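Local coordinates for protein translation initiation factor 4E (Ascaris suum, PDB 3M94) that binds the trimethylguanosine cap of messenger RNA and probably recruits capped messages to the translation machinery, at residues 95-109 with 148-160. Sequence-based numbering, arbitrary orientation.
Sequences YWLELLMAIIGEQFE and ILKAKLEIPDTEP
Tyr95 lays its ring beside Leu153, CG of the tyrosine 3.9 Å from CD2 of the leucine, where two helices pack against each other on one side of the curved antiparallel sheet of the eIF4E fold. The axes of 95-104 and 148-153 run at 126° to one another and come within 9.6 Å. Farther out on the ring, CE2 of Tyr95 lies 3.2 Å from the backbone O of Leu153, and the phenol end passes across CG1 of Ile155, beyond the Schellman motif at Glu154 that closes the second helix. Val81 and Val83 of strand 77-83 also touch Tyr95, tying the tyrosine to the sheet.

The other leucine branch, CD1 of Leu153, reaches CB of Glu98, whose carboxylate turns elsewhere to form a salt bridge with a basic side chain of the bound peptide. One turn after Tyr95, Leu99 holds its CG anti to the backbone N (chi1 -177°), which brings CD1 to 3.5 Å from CD1 of Leu149; Ala118 and Trp79 back these two leucines from the sheet.

Polar contact is concentrated at the C-terminal end of the first helix, itself closed by a Schellman motif with Glu106 at positive phi. Lys152 runs its CG past CB of Ala102, and its NZ donates to OE1 of Gln107 at 2.8 Å, tilted somewhat from the carbonyl plane. The opposite end of that amide gives NE2 to Gly105 O in a fairly straight bond (164°), so both ends are gripped and the amide's rotation is fixed. Beyond it, the CD2-CE2 side of the Phe108 ring meets Ile148 CG2, with CE2 at 3.6 Å. The same isoleucine sets CD1 3.7 Å from CD of Glu109, whose OE2 is salt-bridged to Arg144.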
loop_
_atom_site.group_PDB
_atom_site.type_symbol
_atom_site.label_atom_id
_atom_site.label_comp_id
_atom_site.label_asym_id
_atom_site.label_seq_id
_atom_site.Cartn_x
_atom_site.Cartn_y
_atom_site.Cartn_z
ATOM N N TYR A 95 -8.581 4.794 4.019
ATOM C CA TYR A 95 -7.831 3.543 3.905
ATOM C C TYR A 95 -6.382 3.775 3.454
ATOM O O TYR A 95 -5.452 3.283 4.086
ATOM C CB TYR A 95 -8.538 2.577 2.952
ATOM C CG TYR A 95 -9.686 1.762 3.550
ATOM C CD1 TYR A 95 -10.329 0.785 2.787
ATOM C CD2 TYR A 95 -10.116 1.949 4.874
ATOM C CE1 TYR A 95 -11.383 0.009 3.314
ATOM C CE2 TYR A 95 -11.169 1.172 5.418
ATOM C CZ TYR A 95 -11.802 0.210 4.621
ATOM O OH TYR A 95 -12.832 -0.565 5.127
ATOM N N TRP A 96 -6.210 4.524 2.362
ATOM C CA TRP A 96 -4.888 4.828 1.801
ATOM C C TRP A 96 -3.976 5.556 2.787
ATOM O O TRP A 96 -2.863 5.115 3.028
ATOM C CB TRP A 96 -5.034 5.623 0.502
ATOM C CG TRP A 96 -3.738 6.014 -0.184
ATOM C CD1 TRP A 96 -3.357 7.262 -0.513
ATOM C CD2 TRP A 96 -2.695 5.134 -0.646
ATOM N NE1 TRP A 96 -2.140 7.231 -1.156
ATOM C CE2 TRP A 96 -1.718 5.934 -1.256
ATOM C CE3 TRP A 96 -2.500 3.741 -0.602
ATOM C CZ2 TRP A 96 -0.536 5.403 -1.809
ATOM C CZ3 TRP A 96 -1.347 3.207 -1.177
ATOM C CH2 TRP A 96 -0.376 4.041 -1.771
ATOM N N LEU A 97 -4.449 6.652 3.370
ATOM C CA LEU A 97 -3.642 7.414 4.325
ATOM C C LEU A 97 -3.294 6.597 5.580
ATOM O O LEU A 97 -2.138 6.605 6.008
ATOM C CB LEU A 97 -4.323 8.736 4.722
ATOM C CG LEU A 97 -3.546 9.631 5.713
ATOM C CD1 LEU A 97 -2.076 9.942 5.245
ATOM C CD2 LEU A 97 -4.303 10.932 5.972
ATOM N N GLU A 98 -4.273 5.895 6.166
ATOM C CA GLU A 98 -3.972 4.991 7.291
ATOM C C GLU A 98 -2.886 3.958 6.946
ATOM O O GLU A 98 -2.007 3.683 7.760
ATOM C CB GLU A 98 -5.227 4.251 7.783
ATOM C CG GLU A 98 -6.330 5.144 8.379
ATOM C CD GLU A 98 -5.876 5.951 9.591
ATOM O OE1 GLU A 98 -5.122 5.422 10.422
ATOM O OE2 GLU A 98 -6.286 7.120 9.724
ATOM N N LEU A 99 -2.950 3.383 5.747
ATOM C CA LEU A 99 -1.928 2.419 5.340
ATOM C C LEU A 99 -0.544 3.067 5.213
ATOM O O LEU A 99 0.447 2.488 5.650
ATOM C CB LEU A 99 -2.326 1.691 4.050
ATOM C CG LEU A 99 -1.381 0.604 3.546
ATOM C CD1 LEU A 99 -1.050 -0.413 4.645
ATOM C CD2 LEU A 99 -2.016 -0.101 2.344
ATOM N N LEU A 100 -0.479 4.268 4.640
ATOM C CA LEU A 100 0.788 4.980 4.523
ATOM C C LEU A 100 1.392 5.283 5.907
ATOM O O LEU A 100 2.591 5.079 6.126
ATOM C CB LEU A 100 0.615 6.287 3.737
ATOM C CG LEU A 100 0.185 6.184 2.260
ATOM C CD1 LEU A 100 0.259 7.524 1.603
ATOM C CD2 LEU A 100 0.976 5.143 1.437
ATOM N N MET A 101 0.575 5.781 6.823
ATOM C CA MET A 101 1.055 6.077 8.182
ATOM C C MET A 101 1.533 4.811 8.908
ATOM O O MET A 101 2.553 4.844 9.606
ATOM C CB MET A 101 -0.022 6.780 8.992
ATOM C CG MET A 101 -0.262 8.200 8.511
ATOM S SD MET A 101 -1.283 9.145 9.632
ATOM C CE MET A 101 -2.849 8.274 9.504
ATOM N N ALA A 102 0.799 3.712 8.721
ATOM C CA ALA A 102 1.157 2.427 9.344
ATOM C C ALA A 102 2.503 1.947 8.809
ATOM O O ALA A 102 3.341 1.549 9.584
ATOM C CB ALA A 102 0.068 1.377 9.130
ATOM N N ILE A 103 2.734 2.051 7.500
ATOM C CA ILE A 103 4.027 1.635 6.966
ATOM C C ILE A 103 5.226 2.532 7.292
ATOM O O ILE A 103 6.229 2.019 7.781
ATOM C CB ILE A 103 4.009 1.195 5.468
ATOM C CG1 ILE A 103 3.933 2.382 4.508
ATOM C CG2 ILE A 103 2.910 0.128 5.233
ATOM C CD1 ILE A 103 3.872 1.960 2.997
ATOM N N ILE A 104 5.139 3.845 7.030
ATOM C CA ILE A 104 6.258 4.734 7.345
ATOM C C ILE A 104 6.557 4.810 8.855
ATOM O O ILE A 104 7.691 5.038 9.259
ATOM C CB ILE A 104 6.079 6.139 6.748
ATOM C CG1 ILE A 104 5.001 6.943 7.504
ATOM C CG2 ILE A 104 5.788 6.039 5.210
ATOM C CD1 ILE A 104 4.884 8.380 6.995
ATOM N N GLY A 105 5.523 4.623 9.672
ATOM C CA GLY A 105 5.651 4.670 11.117
ATOM C C GLY A 105 6.047 3.318 11.676
ATOM O O GLY A 105 6.110 3.154 12.876
ATOM N N GLU A 106 6.329 2.363 10.789
ATOM C CA GLU A 106 6.844 1.031 11.144
ATOM C C GLU A 106 5.951 0.320 12.168
ATOM O O GLU A 106 6.401 -0.099 13.217
ATOM C CB GLU A 106 8.314 1.108 11.609
ATOM C CG GLU A 106 9.234 1.739 10.561
ATOM C CD GLU A 106 9.599 0.771 9.451
ATOM O OE1 GLU A 106 9.421 -0.448 9.682
ATOM O OE2 GLU A 106 10.074 1.223 8.362
ATOM N N GLN A 107 4.672 0.198 11.825
ATOM C CA GLN A 107 3.668 -0.316 12.744
ATOM C C GLN A 107 3.492 -1.811 12.596
ATOM O O GLN A 107 2.642 -2.391 13.250
ATOM C CB GLN A 107 2.328 0.390 12.489
ATOM C CG GLN A 107 2.326 1.842 12.908
ATOM C CD GLN A 107 2.483 1.994 14.396
ATOM O OE1 GLN A 107 1.623 1.568 15.165
ATOM N NE2 GLN A 107 3.590 2.579 14.817
ATOM N N PHE A 108 4.291 -2.448 11.743
ATOM C CA PHE A 108 4.148 -3.892 11.587
ATOM C C PHE A 108 5.118 -4.751 12.421
ATOM O O PHE A 108 5.469 -5.851 12.025
ATOM C CB PHE A 108 4.100 -4.261 10.098
ATOM C CG PHE A 108 2.945 -3.631 9.378
ATOM C CD1 PHE A 108 3.049 -2.339 8.857
ATOM C CD2 PHE A 108 1.729 -4.315 9.258
ATOM C CE1 PHE A 108 1.960 -1.736 8.200
ATOM C CE2 PHE A 108 0.635 -3.726 8.601
ATOM C CZ PHE A 108 0.745 -2.443 8.083
ATOM N N GLU A 109 5.542 -4.222 13.575
ATOM C CA GLU A 109 6.262 -4.996 14.594
ATOM C C GLU A 109 7.600 -5.550 14.075
ATOM O O GLU A 109 8.400 -4.808 13.521
ATOM C CB GLU A 109 5.340 -6.094 15.162
ATOM C CG GLU A 109 4.104 -5.506 15.874
ATOM C CD GLU A 109 2.994 -6.524 16.180
ATOM O OE1 GLU A 109 3.122 -7.728 15.862
ATOM O OE2 GLU A 109 1.961 -6.099 16.731
ATOM N N ILE A 148 -2.796 -6.814 11.480
ATOM C CA ILE A 148 -2.492 -5.413 11.774
ATOM C C ILE A 148 -3.130 -4.475 10.732
ATOM O O ILE A 148 -3.691 -3.457 11.093
ATOM C CB ILE A 148 -0.960 -5.160 11.878
ATOM C CG1 ILE A 148 -0.379 -5.886 13.099
ATOM C CG2 ILE A 148 -0.655 -3.663 11.983
ATOM C CD1 ILE A 148 1.111 -6.162 13.003
ATOM N N LEU A 149 -3.043 -4.823 9.452
ATOM C CA LEU A 149 -3.673 -4.016 8.387
ATOM C C LEU A 149 -5.185 -3.846 8.631
ATOM O O LEU A 149 -5.726 -2.737 8.580
ATOM C CB LEU A 149 -3.435 -4.681 7.028
ATOM C CG LEU A 149 -4.129 -4.139 5.774
ATOM C CD1 LEU A 149 -3.573 -2.774 5.425
ATOM C CD2 LEU A 149 -3.907 -5.088 4.619
ATOM N N LYS A 150 -5.843 -4.968 8.901
ATOM C CA LYS A 150 -7.269 -5.015 9.174
ATOM C C LYS A 150 -7.609 -4.074 10.327
ATOM O O LYS A 150 -8.582 -3.312 10.248
ATOM C CB LYS A 150 -7.678 -6.458 9.519
ATOM C CG LYS A 150 -9.167 -6.652 9.696
ATOM C CD LYS A 150 -9.487 -8.114 9.964
ATOM C CE LYS A 150 -10.830 -8.282 10.645
ATOM N NZ LYS A 150 -11.971 -8.053 9.719
ATOM N N ALA A 151 -6.787 -4.135 11.381
ATOM C CA ALA A 151 -6.972 -3.331 12.582
ATOM C C ALA A 151 -6.777 -1.837 12.298
ATOM O O ALA A 151 -7.644 -1.019 12.598
ATOM C CB ALA A 151 -6.023 -3.816 13.713
ATOM N N LYS A 152 -5.646 -1.492 11.691
ATOM C CA LYS A 152 -5.335 -0.107 11.328
ATOM C C LYS A 152 -6.425 0.521 10.479
ATOM O O LYS A 152 -6.728 1.695 10.633
ATOM C CB LYS A 152 -4.005 -0.039 10.549
ATOM C CG LYS A 152 -2.763 -0.329 11.391
ATOM C CD LYS A 152 -2.583 0.669 12.530
ATOM C CE LYS A 152 -1.413 0.268 13.398
ATOM N NZ LYS A 152 -1.029 1.390 14.312
ATOM N N LEU A 153 -7.007 -0.260 9.570
ATOM C CA LEU A 153 -7.979 0.293 8.614
ATOM C C LEU A 153 -9.411 0.080 9.092
ATOM O O LEU A 153 -10.368 0.562 8.476
ATOM C CB LEU A 153 -7.765 -0.287 7.210
ATOM C CG LEU A 153 -6.720 0.409 6.333
ATOM C CD1 LEU A 153 -5.344 0.430 6.978
ATOM C CD2 LEU A 153 -6.656 -0.254 4.956
ATOM N N GLU A 154 -9.537 -0.619 10.218
ATOM C CA GLU A 154 -10.842 -0.930 10.805
ATOM C C GLU A 154 -11.767 -1.593 9.789
ATOM O O GLU A 154 -12.909 -1.203 9.620
ATOM C CB GLU A 154 -11.461 0.313 11.447
ATOM C CG GLU A 154 -10.748 0.691 12.738
ATOM C CD GLU A 154 -11.170 2.039 13.301
ATOM O OE1 GLU A 154 -11.202 3.036 12.545
ATOM O OE2 GLU A 154 -11.455 2.096 14.521
ATOM N N ILE A 155 -11.241 -2.611 9.120
ATOM C CA ILE A 155 -12.008 -3.386 8.166
ATOM C C ILE A 155 -12.839 -4.435 8.921
ATOM O O ILE A 155 -12.275 -5.289 9.609
ATOM C CB ILE A 155 -11.090 -4.042 7.116
ATOM C CG1 ILE A 155 -10.268 -2.959 6.386
ATOM C CG2 ILE A 155 -11.917 -4.899 6.145
ATOM C CD1 ILE A 155 -9.065 -3.478 5.618
ATOM N N PRO A 156 -14.183 -4.354 8.804
ATOM C CA PRO A 156 -15.081 -5.268 9.516
ATOM C C PRO A 156 -15.050 -6.679 8.937
ATOM O O PRO A 156 -14.582 -6.890 7.808
ATOM C CB PRO A 156 -16.460 -4.633 9.320
ATOM C CG PRO A 156 -16.347 -3.863 8.043
ATOM C CD PRO A 156 -14.929 -3.352 8.011
ATOM N N ASP A 157 -15.550 -7.631 9.717
ATOM C CA ASP A 157 -15.546 -9.043 9.337
ATOM C C ASP A 157 -16.428 -9.346 8.130
ATOM O O ASP A 157 -16.153 -10.282 7.376
ATOM C CB ASP A 157 -15.928 -9.912 10.534
ATOM C CG ASP A 157 -14.821 -9.988 11.564
ATOM O OD1 ASP A 157 -13.643 -9.820 11.185
ATOM O OD2 ASP A 157 -15.121 -10.213 12.750
ATOM N N THR A 158 -17.464 -8.536 7.934
ATOM C CA THR A 158 -18.309 -8.645 6.742
ATOM C C THR A 158 -17.549 -8.379 5.439
ATOM O O THR A 158 -18.071 -8.637 4.354
ATOM C CB THR A 158 -19.522 -7.694 6.807
ATOM O OG1 THR A 158 -19.077 -6.379 7.168
ATOM C CG2 THR A 158 -20.565 -8.201 7.817
ATOM N N GLU A 159 -16.324 -7.862 5.542
ATOM C CA GLU A 159 -15.540 -7.553 4.348
ATOM C C GLU A 159 -14.164 -8.214 4.368
ATOM O O GLU A 159 -13.167 -7.568 4.689
ATOM C CB GLU A 159 -15.437 -6.040 4.152
ATOM C CG GLU A 159 -16.778 -5.380 3.823
ATOM C CD GLU A 159 -16.825 -3.902 4.184
ATOM O OE1 GLU A 159 -15.810 -3.378 4.707
ATOM O OE2 GLU A 159 -17.881 -3.265 3.945
ATOM N N PRO A 160 -14.111 -9.514 4.022
ATOM C CA PRO A 160 -12.864 -10.268 3.990
ATOM C C PRO A 160 -11.746 -9.567 3.226
ATOM O O PRO A 160 -11.994 -8.814 2.296
ATOM C CB PRO A 160 -13.253 -11.575 3.271
ATOM C CG PRO A 160 -14.601 -11.323 2.675
ATOM C CD PRO A 160 -15.245 -10.358 3.606
#